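Local coordinates for protein thermophilic dibenzothiophene desulfurization enzyme C (Paenibacillus sp. A11-2, PDB 5XDC) that probably catalyses the FMNH2-dependent oxidation of dibenzothiophene by molecular oxygen, first to the 5-oxide and then to the 5,5-dioxide, at residues Trp202-Thr210 and Phe378-Thr386; Tyr259-Ala270 and Ala348-Leu359. All coordinates share one frame; numbering follows the deposited sequence.

Contact 1: Trp202-Thr210 and Phe378-Thr386; sequences WDSLGMRQT and FWRDARTHT. With IND (indole), chain J.
Gly206 presses its bare backbone onto helix 376-385: its CA lies 4.1 Å from Asp381 CA and makes a CA-H...O contact with Arg380 O. Side chains hold this tight, buried spot. Asp381 OD1 accepts a nearly straight bond from Met207 N (2.8 Å, 162°), met on the anti side and well out of the carboxylate plane. Thr384 OG1, itself bonded to Arg380 O, takes a weak bond from Gly206 N (2.9 Å). Equally close, Leu205 CD1 rests on Arg380 CD at 3.6 Å, and a bend at chi3 (-77°) brings the guanidinium edge-on to Leu205 O, with NH1 at 3.0 Å; Asp376 and Glu36 hold its other nitrogens. With a leucine in place of Arg380, Leu205 O would probably lose this donor, and both acids this positive partner. The partly exposed side is looser: Arg208 CD merely brushes Arg380 NH1 at 4.0 Å, while water 1 joins Arg208 N to Asp381 OD1. On the inner side Met207 CE packs on His385 CB; Trp202 CZ2 lies 3.8 Å from indole N1, and His385 CD2 3.7 Å from indole C8. Middle-domain loop and C-terminal helix form part of the indole pocket wall in this DszC-family monooxygenase.

Contact 2: Tyr259-Ala270 and Ala348-Leu359; sequences YLGIARGALEEA and ATRLVIELTSRL
Tyr259-Ala270 and Ala348-Leu359 form a buried, largely apolar helix-helix packing within the C-terminal domain, joining helices 247-276 and 331-363. Both run in the same general direction, their axes 8.8 Å apart and inclined by 27°, with no hydrogen bond between them. Ala263 lets the backbones come close, its CA 4.9 Å from Val352 CA. Val352 sits at the centre of the interface. Its CG2, anti to the backbone N, meets the opposite helix, touching Tyr259 O at 3.6 Å and Ile262 CG2 at 3.7 Å, while CG1 lies against Tyr259 CB. One turn on, Leu355 reaches over Ala263 and places CD2 3.6 Å from Ala266 CB. Such helices build the helical bundle of the acyl-CoA dehydrogenase fold, in which helix 293-324 packs on Leu260 of helix 247-276. Thr356 serves two purposes: with chi1 at 55° its OG1 turns back to Val352 O, which also receives Thr356 N, and its CG2 touches Ala266 CB. At the N-terminal end Leu260 CD2 abuts Ala348 CB (3.7 Å). Thr349 lies alongside Tyr259, pointing the same way, with OG1 3.7 Å from ring atom CD2; that hydroxyl is bonded to Lys345 O, and the tyrosine OH probably to His385 ND1. At the far end Leu359, modelled in two conformations, crosses Leu267 at about a right angle in one of them, its CD2 3.6 Å from Leu267 CD1; Phe402 of a third subunit packs against Leu267.

From the N terminus the chain first passes Trp202-Thr210, a loop between strands 196-198 and 215-217, then enters helix 247-276 with Tyr259-Ala270. Seventy-seven residues later, most of them helical, Ala348-Leu359 returns to that helix and closes contact 2. Only with Phe378-Thr386 does the chain come back to the earlier loop, so contact 1 spans 167 residues and encloses contact 2 without crossing it. Helix 376-385 joins the two: Phe378 packs on Ala266, Trp379 on Thr356, and His385 reaches Tyr259. The middle domain is thereby tied to the C-terminal bundle, and both contacts meet the second subunit.

Contact 1: Trp202-Thr210 and Phe378-Thr386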
loop_
_atom_site.group_PDB
_atom_site.type_symbol
_atom_site.label_atom_id
_atom_site.label_comp_id
_atom_site.label_asym_id
_atom_site.label_seq_id
_atom_site.Cartn_x
_atom_site.Cartn_y
_atom_site.Cartn_z
ATOM N N TRP B 202 -35.176 3.013 -3.196
ATOM C CA TRP B 202 -33.773 2.656 -3.386
ATOM C C TRP B 202 -33.188 3.545 -4.471
ATOM O O TRP B 202 -33.565 3.439 -5.643
ATOM C CB TRP B 202 -33.629 1.183 -3.751
ATOM C CG TRP B 202 -32.193 0.705 -3.946
ATOM C CD1 TRP B 202 -31.620 0.274 -5.110
ATOM C CD2 TRP B 202 -31.186 0.575 -2.936
ATOM N NE1 TRP B 202 -30.320 -0.101 -4.890
ATOM C CE2 TRP B 202 -30.030 0.069 -3.561
ATOM C CE3 TRP B 202 -31.146 0.849 -1.569
ATOM C CZ2 TRP B 202 -28.849 -0.166 -2.860
ATOM C CZ3 TRP B 202 -29.974 0.605 -0.873
ATOM C CH2 TRP B 202 -28.846 0.103 -1.520
ATOM N N ASP B 203 -32.271 4.425 -4.072
ATOM C CA ASP B 203 -31.607 5.334 -5.001
ATOM C C ASP B 203 -30.174 5.483 -4.491
ATOM O O ASP B 203 -29.888 6.345 -3.659
ATOM C CB ASP B 203 -32.337 6.667 -5.080
ATOM C CG ASP B 203 -31.723 7.626 -6.081
ATOM O OD1 ASP B 203 -30.766 7.254 -6.789
ATOM O OD2 ASP B 203 -32.230 8.764 -6.169
ATOM N N SER B 204 -29.295 4.613 -4.987
ATOM C CA SER B 204 -28.004 4.348 -4.367
ATOM C C SER B 204 -26.835 4.741 -5.273
ATOM O O SER B 204 -26.984 4.947 -6.481
ATOM C CB SER B 204 -27.899 2.863 -4.009
ATOM O OG SER B 204 -28.053 2.086 -5.177
ATOM N N LEU B 205 -25.649 4.863 -4.662
ATOM C CA LEU B 205 -24.433 5.137 -5.429
ATOM C C LEU B 205 -24.197 4.061 -6.479
ATOM O O LEU B 205 -24.035 4.358 -7.670
ATOM C CB LEU B 205 -23.236 5.222 -4.487
ATOM C CG LEU B 205 -21.875 5.437 -5.165
ATOM C CD1 LEU B 205 -21.827 6.751 -5.923
ATOM C CD2 LEU B 205 -20.766 5.353 -4.135
ATOM N N GLY B 206 -24.125 2.803 -6.028
ATOM C CA GLY B 206 -23.993 1.656 -6.892
ATOM C C GLY B 206 -24.968 0.573 -6.463
ATOM O O GLY B 206 -25.778 0.766 -5.561
ATOM N N MET B 207 -24.860 -0.577 -7.124
ATOM C CA MET B 207 -25.866 -1.632 -6.962
ATOM C C MET B 207 -27.273 -1.063 -7.163
ATOM O O MET B 207 -28.215 -1.381 -6.437
ATOM C CB MET B 207 -25.739 -2.310 -5.599
ATOM C CG MET B 207 -24.429 -3.097 -5.417
ATOM S SD MET B 207 -24.320 -4.425 -6.657
ATOM C CE MET B 207 -22.953 -5.384 -5.996
ATOM N N ARG B 208 -27.417 -0.244 -8.197
ATOM C CA ARG B 208 -28.587 0.617 -8.326
ATOM C C ARG B 208 -29.851 -0.132 -8.735
ATOM O O ARG B 208 -30.948 0.423 -8.576
ATOM C CB ARG B 208 -28.301 1.725 -9.341
ATOM C CG ARG B 208 -27.379 2.812 -8.784
ATOM C CD ARG B 208 -27.204 3.972 -9.746
ATOM N NE ARG B 208 -28.470 4.490 -10.253
ATOM C CZ ARG B 208 -29.307 5.264 -9.571
ATOM N NH1 ARG B 208 -29.047 5.620 -8.322
ATOM N NH2 ARG B 208 -30.420 5.681 -10.148
ATOM N N GLN B 209 -29.740 -1.354 -9.270
ATOM C CA GLN B 209 -30.904 -2.132 -9.684
ATOM C C GLN B 209 -31.146 -3.360 -8.802
ATOM O O GLN B 209 -31.770 -4.327 -9.242
ATOM C CB GLN B 209 -30.778 -2.542 -11.155
ATOM C CG GLN B 209 -30.915 -1.352 -12.106
ATOM C CD GLN B 209 -31.320 -1.759 -13.509
ATOM O OE1 GLN B 209 -30.582 -2.461 -14.213
ATOM N NE2 GLN B 209 -32.514 -1.336 -13.920
ATOM N N THR B 210 -30.710 -3.312 -7.544
ATOM C CA THR B 210 -30.911 -4.426 -6.626
ATOM C C THR B 210 -32.171 -4.282 -5.783
ATOM O O THR B 210 -32.453 -5.169 -4.971
ATOM C CB THR B 210 -29.705 -4.599 -5.695
ATOM O OG1 THR B 210 -29.528 -3.437 -4.871
ATOM C CG2 THR B 210 -28.435 -4.886 -6.514
ATOM N N PHE B 378 -18.077 0.412 -12.042
ATOM C CA PHE B 378 -17.439 -0.683 -11.315
ATOM C C PHE B 378 -17.049 -0.257 -9.901
ATOM O O PHE B 378 -17.364 -0.947 -8.922
ATOM C CB PHE B 378 -16.219 -1.180 -12.091
ATOM C CG PHE B 378 -16.551 -1.787 -13.433
ATOM C CD1 PHE B 378 -17.026 -3.093 -13.521
ATOM C CD2 PHE B 378 -16.359 -1.070 -14.606
ATOM C CE1 PHE B 378 -17.322 -3.659 -14.753
ATOM C CE2 PHE B 378 -16.645 -1.626 -15.841
ATOM C CZ PHE B 378 -17.141 -2.922 -15.912
ATOM N N TRP B 379 -16.393 0.898 -9.768
ATOM C CA TRP B 379 -16.070 1.409 -8.442
ATOM C C TRP B 379 -17.336 1.686 -7.647
ATOM O O TRP B 379 -17.415 1.347 -6.465
ATOM C CB TRP B 379 -15.213 2.667 -8.545
ATOM C CG TRP B 379 -14.953 3.325 -7.207
ATOM C CD1 TRP B 379 -13.976 3.010 -6.317
ATOM C CD2 TRP B 379 -15.693 4.397 -6.622
ATOM N NE1 TRP B 379 -14.064 3.813 -5.198
ATOM C CE2 TRP B 379 -15.111 4.675 -5.366
ATOM C CE3 TRP B 379 -16.789 5.155 -7.037
ATOM C CZ2 TRP B 379 -15.580 5.676 -4.531
ATOM C CZ3 TRP B 379 -17.259 6.146 -6.195
ATOM C CH2 TRP B 379 -16.651 6.401 -4.964
ATOM N N ARG B 380 -18.345 2.290 -8.275
ATOM C CA ARG B 380 -19.565 2.598 -7.530
ATOM C C ARG B 380 -20.223 1.324 -6.991
ATOM O O ARG B 380 -20.642 1.273 -5.828
ATOM C CB ARG B 380 -20.544 3.373 -8.408
ATOM C CG ARG B 380 -20.137 4.821 -8.644
ATOM C CD ARG B 380 -21.254 5.609 -9.289
ATOM N NE ARG B 380 -21.395 5.339 -10.712
ATOM C CZ ARG B 380 -22.355 4.597 -11.266
ATOM N NH1 ARG B 380 -23.275 4.004 -10.525
ATOM N NH2 ARG B 380 -22.383 4.429 -12.574
ATOM N N ASP B 381 -20.307 0.290 -7.816
ATOM C CA ASP B 381 -20.931 -0.961 -7.396
ATOM C C ASP B 381 -20.142 -1.610 -6.273
ATOM O O ASP B 381 -20.697 -1.984 -5.234
ATOM C CB ASP B 381 -21.038 -1.901 -8.588
ATOM C CG ASP B 381 -22.077 -1.455 -9.598
ATOM O OD1 ASP B 381 -23.003 -0.696 -9.226
ATOM O OD2 ASP B 381 -21.969 -1.874 -10.770
ATOM N N ALA B 382 -18.830 -1.734 -6.463
ATOM C CA ALA B 382 -17.990 -2.348 -5.449
ATOM C C ALA B 382 -17.950 -1.509 -4.186
ATOM O O ALA B 382 -18.049 -2.053 -3.081
ATOM C CB ALA B 382 -16.580 -2.549 -5.997
ATOM N N ARG B 383 -17.777 -0.189 -4.321
ATOM C CA ARG B 383 -17.673 0.658 -3.134
ATOM C C ARG B 383 -18.943 0.578 -2.295
ATOM O O ARG B 383 -18.887 0.626 -1.059
ATOM C CB ARG B 383 -17.386 2.112 -3.539
ATOM C CG ARG B 383 -17.283 3.119 -2.391
ATOM C CD ARG B 383 -16.070 2.893 -1.514
ATOM N NE ARG B 383 -16.192 1.677 -0.716
ATOM C CZ ARG B 383 -15.248 1.201 0.080
ATOM N NH1 ARG B 383 -14.111 1.860 0.247
ATOM N NH2 ARG B 383 -15.434 0.048 0.722
ATOM N N THR B 384 -20.101 0.452 -2.952
ATOM C CA THR B 384 -21.368 0.319 -2.235
ATOM C C THR B 384 -21.444 -1.007 -1.483
ATOM O O THR B 384 -21.633 -1.034 -0.261
ATOM C CB THR B 384 -22.536 0.461 -3.221
ATOM O OG1 THR B 384 -22.524 1.769 -3.816
ATOM C CG2 THR B 384 -23.886 0.281 -2.533
ATOM N N HIS B 385 -21.316 -2.132 -2.188
ATOM C CA HIS B 385 -21.643 -3.373 -1.508
ATOM C C HIS B 385 -20.561 -3.837 -0.541
ATOM O O HIS B 385 -20.884 -4.528 0.432
ATOM C CB HIS B 385 -21.945 -4.499 -2.485
ATOM C CG HIS B 385 -22.641 -5.624 -1.804
ATOM N ND1 HIS B 385 -21.960 -6.720 -1.326
ATOM C CD2 HIS B 385 -23.921 -5.754 -1.373
ATOM C CE1 HIS B 385 -22.807 -7.517 -0.696
ATOM N NE2 HIS B 385 -24.003 -6.954 -0.705
ATOM N N THR B 386 -19.287 -3.489 -0.767
ATOM C CA THR B 386 -18.243 -3.905 0.164
ATOM C C THR B 386 -18.483 -3.376 1.577
ATOM O O THR B 386 -17.856 -3.864 2.525
ATOM C CB THR B 386 -16.848 -3.442 -0.307
ATOM O OG1 THR B 386 -16.869 -2.038 -0.604
ATOM C CG2 THR B 386 -16.354 -4.224 -1.510
HETATM N N1 IND J . -26.374 -2.757 -1.708
HETATM C C2 IND J . -27.411 -3.552 -1.951
HETATM C C3 IND J . -27.627 -4.085 -0.809
HETATM C C4 IND J . -26.790 -4.126 1.542
HETATM C C5 IND J . -25.797 -3.553 2.340
HETATM C C6 IND J . -24.885 -2.625 1.797
HETATM C C7 IND J . -24.970 -2.271 0.453
HETATM C C8 IND J . -25.950 -2.829 -0.344
HETATM C C9 IND J . -26.872 -3.780 0.217
HETATM O O HOH W 1 -25.289 0.121 -10.311
#

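Contact 2: Tyr259-Ala270 and Ala348-Leu359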
loop_
_atom_site.group_PDB
_atom_site.type_symbol
_atom_site.label_atom_id
_atom_site.label_comp_id
_atom_site.label_asym_id
_atom_site.label_seq_id
_atom_site.Cartn_x
_atom_site.Cartn_y
_atom_site.Cartn_z
ATOM N N TYR B 259 -17.457 -9.433 -5.638
ATOM C CA TYR B 259 -16.304 -8.537 -5.700
ATOM C C TYR B 259 -15.284 -9.028 -6.715
ATOM O O TYR B 259 -14.740 -8.228 -7.488
ATOM C CB TYR B 259 -15.677 -8.376 -4.313
ATOM C CG TYR B 259 -16.674 -8.003 -3.237
ATOM C CD1 TYR B 259 -17.865 -7.350 -3.538
ATOM C CD2 TYR B 259 -16.424 -8.314 -1.925
ATOM C CE1 TYR B 259 -18.778 -7.057 -2.557
ATOM C CE2 TYR B 259 -17.338 -8.021 -0.934
ATOM C CZ TYR B 259 -18.523 -7.406 -1.263
ATOM O OH TYR B 259 -19.414 -7.133 -0.257
ATOM N N LEU B 260 -15.026 -10.338 -6.758
ATOM C CA LEU B 260 -14.122 -10.863 -7.784
ATOM C C LEU B 260 -14.695 -10.673 -9.184
ATOM O O LEU B 260 -13.960 -10.380 -10.131
ATOM C CB LEU B 260 -13.836 -12.340 -7.525
ATOM C CG LEU B 260 -13.124 -12.639 -6.214
ATOM C CD1 LEU B 260 -13.057 -14.153 -5.999
ATOM C CD2 LEU B 260 -11.718 -12.060 -6.222
ATOM N N GLY B 261 -16.009 -10.829 -9.346
ATOM C CA GLY B 261 -16.604 -10.606 -10.652
ATOM C C GLY B 261 -16.511 -9.159 -11.103
ATOM O O GLY B 261 -16.167 -8.875 -12.257
ATOM N N ILE B 262 -16.808 -8.225 -10.204
ATOM C CA ILE B 262 -16.678 -6.807 -10.542
ATOM C C ILE B 262 -15.237 -6.496 -10.924
ATOM O O ILE B 262 -14.979 -5.802 -11.912
ATOM C CB ILE B 262 -17.154 -5.924 -9.375
ATOM C CG1 ILE B 262 -18.659 -6.074 -9.163
ATOM C CG2 ILE B 262 -16.788 -4.463 -9.628
ATOM C CD1 ILE B 262 -19.143 -5.488 -7.866
ATOM N N ALA B 263 -14.281 -7.037 -10.160
ATOM C CA ALA B 263 -12.865 -6.804 -10.428
ATOM C C ALA B 263 -12.474 -7.301 -11.813
ATOM O O ALA B 263 -11.754 -6.616 -12.548
ATOM C CB ALA B 263 -12.010 -7.479 -9.361
ATOM N N ARG B 264 -12.908 -8.510 -12.172
ATOM C CA ARG B 264 -12.579 -9.053 -13.486
ATOM C C ARG B 264 -13.240 -8.238 -14.592
ATOM O O ARG B 264 -12.600 -7.906 -15.593
ATOM C CB ARG B 264 -12.983 -10.525 -13.577
ATOM C CG ARG B 264 -12.749 -11.120 -14.967
ATOM C CD ARG B 264 -12.705 -12.652 -14.954
ATOM N NE ARG B 264 -11.458 -13.172 -14.376
ATOM C CZ ARG B 264 -10.307 -13.303 -15.035
ATOM N NH1 ARG B 264 -10.214 -12.944 -16.311
ATOM N NH2 ARG B 264 -9.234 -13.793 -14.406
ATOM N N GLY B 265 -14.507 -7.868 -14.411
ATOM C CA GLY B 265 -15.170 -7.058 -15.421
ATOM C C GLY B 265 -14.506 -5.709 -15.611
ATOM O O GLY B 265 -14.345 -5.235 -16.741
ATOM N N ALA B 266 -14.120 -5.071 -14.508
ATOM C CA ALA B 266 -13.436 -3.786 -14.576
ATOM C C ALA B 266 -12.105 -3.913 -15.309
ATOM O O ALA B 266 -11.758 -3.078 -16.151
ATOM C CB ALA B 266 -13.219 -3.252 -13.164
ATOM N N LEU B 267 -11.328 -4.934 -14.976
ATOM C CA LEU B 267 -10.015 -5.079 -15.592
ATOM C C LEU B 267 -10.139 -5.316 -17.096
ATOM O O LEU B 267 -9.394 -4.727 -17.886
ATOM C CB LEU B 267 -9.248 -6.211 -14.910
ATOM C CG LEU B 267 -7.722 -6.243 -14.971
ATOM C CD1 LEU B 267 -7.092 -4.963 -14.507
ATOM C CD2 LEU B 267 -7.219 -7.420 -14.121
ATOM N N GLU B 268 -11.069 -6.183 -17.510
ATOM C CA GLU B 268 -11.272 -6.439 -18.935
ATOM C C GLU B 268 -11.781 -5.198 -19.655
ATOM O O GLU B 268 -11.323 -4.887 -20.760
ATOM C CB GLU B 268 -12.246 -7.598 -19.139
ATOM C CG GLU B 268 -11.718 -8.954 -18.731
ATOM C CD GLU B 268 -10.683 -9.509 -19.698
ATOM O OE1 GLU B 268 -10.243 -8.777 -20.618
ATOM O OE2 GLU B 268 -10.312 -10.688 -19.535
ATOM N N GLU B 269 -12.719 -4.469 -19.047
ATOM C CA GLU B 269 -13.231 -3.262 -19.692
ATOM C C GLU B 269 -12.134 -2.218 -19.835
ATOM O O GLU B 269 -12.044 -1.533 -20.860
ATOM C CB GLU B 269 -14.413 -2.695 -18.897
ATOM C CG GLU B 269 -14.972 -1.366 -19.388
ATOM C CD GLU B 269 -15.853 -1.501 -20.619
ATOM O OE1 GLU B 269 -16.383 -0.460 -21.072
ATOM O OE2 GLU B 269 -16.007 -2.631 -21.140
ATOM N N ALA B 270 -11.306 -2.061 -18.804
ATOM C CA ALA B 270 -10.182 -1.143 -18.895
ATOM C C ALA B 270 -9.241 -1.565 -20.018
ATOM O O ALA B 270 -8.835 -0.740 -20.844
ATOM C CB ALA B 270 -9.453 -1.085 -17.558
ATOM N N ALA B 348 -10.465 -10.017 -1.673
ATOM C CA ALA B 348 -11.304 -9.563 -2.779
ATOM C C ALA B 348 -11.769 -8.126 -2.590
ATOM O O ALA B 348 -11.844 -7.368 -3.567
ATOM C CB ALA B 348 -12.510 -10.474 -2.932
ATOM N N THR B 349 -12.055 -7.732 -1.344
ATOM C CA THR B 349 -12.491 -6.370 -1.046
ATOM C C THR B 349 -11.381 -5.376 -1.360
ATOM O O THR B 349 -11.589 -4.410 -2.099
ATOM C CB THR B 349 -12.906 -6.252 0.423
ATOM O OG1 THR B 349 -14.075 -7.053 0.675
ATOM C CG2 THR B 349 -13.216 -4.794 0.800
ATOM N N ARG B 350 -10.192 -5.597 -0.800
ATOM C CA ARG B 350 -9.082 -4.684 -1.062
ATOM C C ARG B 350 -8.789 -4.612 -2.547
ATOM O O ARG B 350 -8.564 -3.521 -3.097
ATOM C CB ARG B 350 -7.831 -5.131 -0.303
ATOM C CG ARG B 350 -7.985 -5.167 1.218
ATOM C CD ARG B 350 -8.475 -3.841 1.766
ATOM N NE ARG B 350 -8.305 -3.729 3.214
ATOM C CZ ARG B 350 -8.981 -2.873 3.972
ATOM N NH1 ARG B 350 -9.879 -2.066 3.420
ATOM N NH2 ARG B 350 -8.759 -2.820 5.282
ATOM N N LEU B 351 -8.824 -5.762 -3.224
ATOM C CA LEU B 351 -8.493 -5.798 -4.643
ATOM C C LEU B 351 -9.480 -4.973 -5.459
ATOM O O LEU B 351 -9.082 -4.117 -6.257
ATOM C CB LEU B 351 -8.463 -7.250 -5.146
ATOM C CG LEU B 351 -8.271 -7.361 -6.655
ATOM C CD1 LEU B 351 -6.962 -6.711 -7.063
ATOM C CD2 LEU B 351 -8.339 -8.826 -7.096
ATOM N N VAL B 352 -10.779 -5.213 -5.279
ATOM C CA VAL B 352 -11.741 -4.566 -6.164
ATOM C C VAL B 352 -11.782 -3.067 -5.902
ATOM O O VAL B 352 -11.931 -2.276 -6.837
ATOM C CB VAL B 352 -13.138 -5.214 -6.051
ATOM C CG1 VAL B 352 -13.829 -4.901 -4.735
ATOM C CG2 VAL B 352 -14.004 -4.761 -7.226
ATOM N N ILE B 353 -11.625 -2.647 -4.642
ATOM C CA ILE B 353 -11.696 -1.220 -4.334
ATOM C C ILE B 353 -10.479 -0.486 -4.908
ATOM O O ILE B 353 -10.608 0.620 -5.446
ATOM C CB ILE B 353 -11.840 -1.008 -2.813
ATOM C CG1 ILE B 353 -13.204 -1.515 -2.308
ATOM C CG2 ILE B 353 -11.655 0.462 -2.422
ATOM C CD1 ILE B 353 -14.421 -0.853 -2.950
ATOM N N GLU B 354 -9.290 -1.098 -4.833
ATOM C CA GLU B 354 -8.085 -0.483 -5.399
ATOM C C GLU B 354 -8.153 -0.449 -6.918
ATOM O O GLU B 354 -7.898 0.584 -7.544
ATOM C CB GLU B 354 -6.833 -1.253 -4.954
ATOM C CG GLU B 354 -6.526 -1.127 -3.496
ATOM C CD GLU B 354 -5.265 -1.883 -3.087
ATOM O OE1 GLU B 354 -4.638 -2.527 -3.957
ATOM O OE2 GLU B 354 -4.904 -1.831 -1.889
ATOM N N LEU B 355 -8.507 -1.579 -7.527
ATOM C CA LEU B 355 -8.449 -1.748 -8.973
ATOM C C LEU B 355 -9.438 -0.836 -9.698
ATOM O O LEU B 355 -9.099 -0.218 -10.718
ATOM C CB LEU B 355 -8.722 -3.224 -9.261
ATOM C CG LEU B 355 -8.906 -3.831 -10.627
ATOM C CD1 LEU B 355 -8.706 -5.355 -10.454
ATOM C CD2 LEU B 355 -10.284 -3.516 -11.184
ATOM N N THR B 356 -10.663 -0.739 -9.195
ATOM C CA THR B 356 -11.678 0.014 -9.918
ATOM C C THR B 356 -11.378 1.503 -9.927
ATOM O O THR B 356 -11.872 2.215 -10.810
ATOM C CB THR B 356 -13.072 -0.245 -9.334
ATOM O OG1 THR B 356 -13.091 0.040 -7.933
ATOM C CG2 THR B 356 -13.483 -1.691 -9.571
ATOM N N SER B 357 -10.561 1.971 -8.986
ATOM C CA SER B 357 -10.131 3.360 -8.934
ATOM C C SER B 357 -8.824 3.568 -9.689
ATOM O O SER B 357 -8.713 4.482 -10.511
ATOM C CB SER B 357 -9.968 3.803 -7.477
ATOM O OG SER B 357 -9.434 5.104 -7.414
ATOM N N ARG B 358 -7.832 2.710 -9.447
ATOM C CA ARG B 358 -6.497 2.957 -9.979
ATOM C C ARG B 358 -6.370 2.650 -11.463
ATOM O O ARG B 358 -5.446 3.159 -12.102
ATOM C CB ARG B 358 -5.470 2.137 -9.196
ATOM C CG ARG B 358 -5.239 2.676 -7.788
ATOM C CD ARG B 358 -4.340 1.746 -6.995
ATOM N NE ARG B 358 -4.344 2.070 -5.573
ATOM C CZ ARG B 358 -3.809 1.304 -4.629
ATOM N NH1 ARG B 358 -3.219 0.157 -4.951
ATOM N NH2 ARG B 358 -3.861 1.691 -3.358
ATOM N N LEU B 359 -7.265 1.841 -12.034
ATOM C CA LEU B 359 -7.163 1.551 -13.461
ATOM C C LEU B 359 -7.307 2.810 -14.310
ATOM O O LEU B 359 -6.826 2.830 -15.445
ATOM C CB LEU B 359 -8.198 0.502 -13.877
ATOM C CG LEU B 359 -7.798 -0.947 -13.580
ATOM C CD1 LEU B 359 -8.967 -1.893 -13.802
ATOM C CD2 LEU B 359 -6.623 -1.351 -14.437
#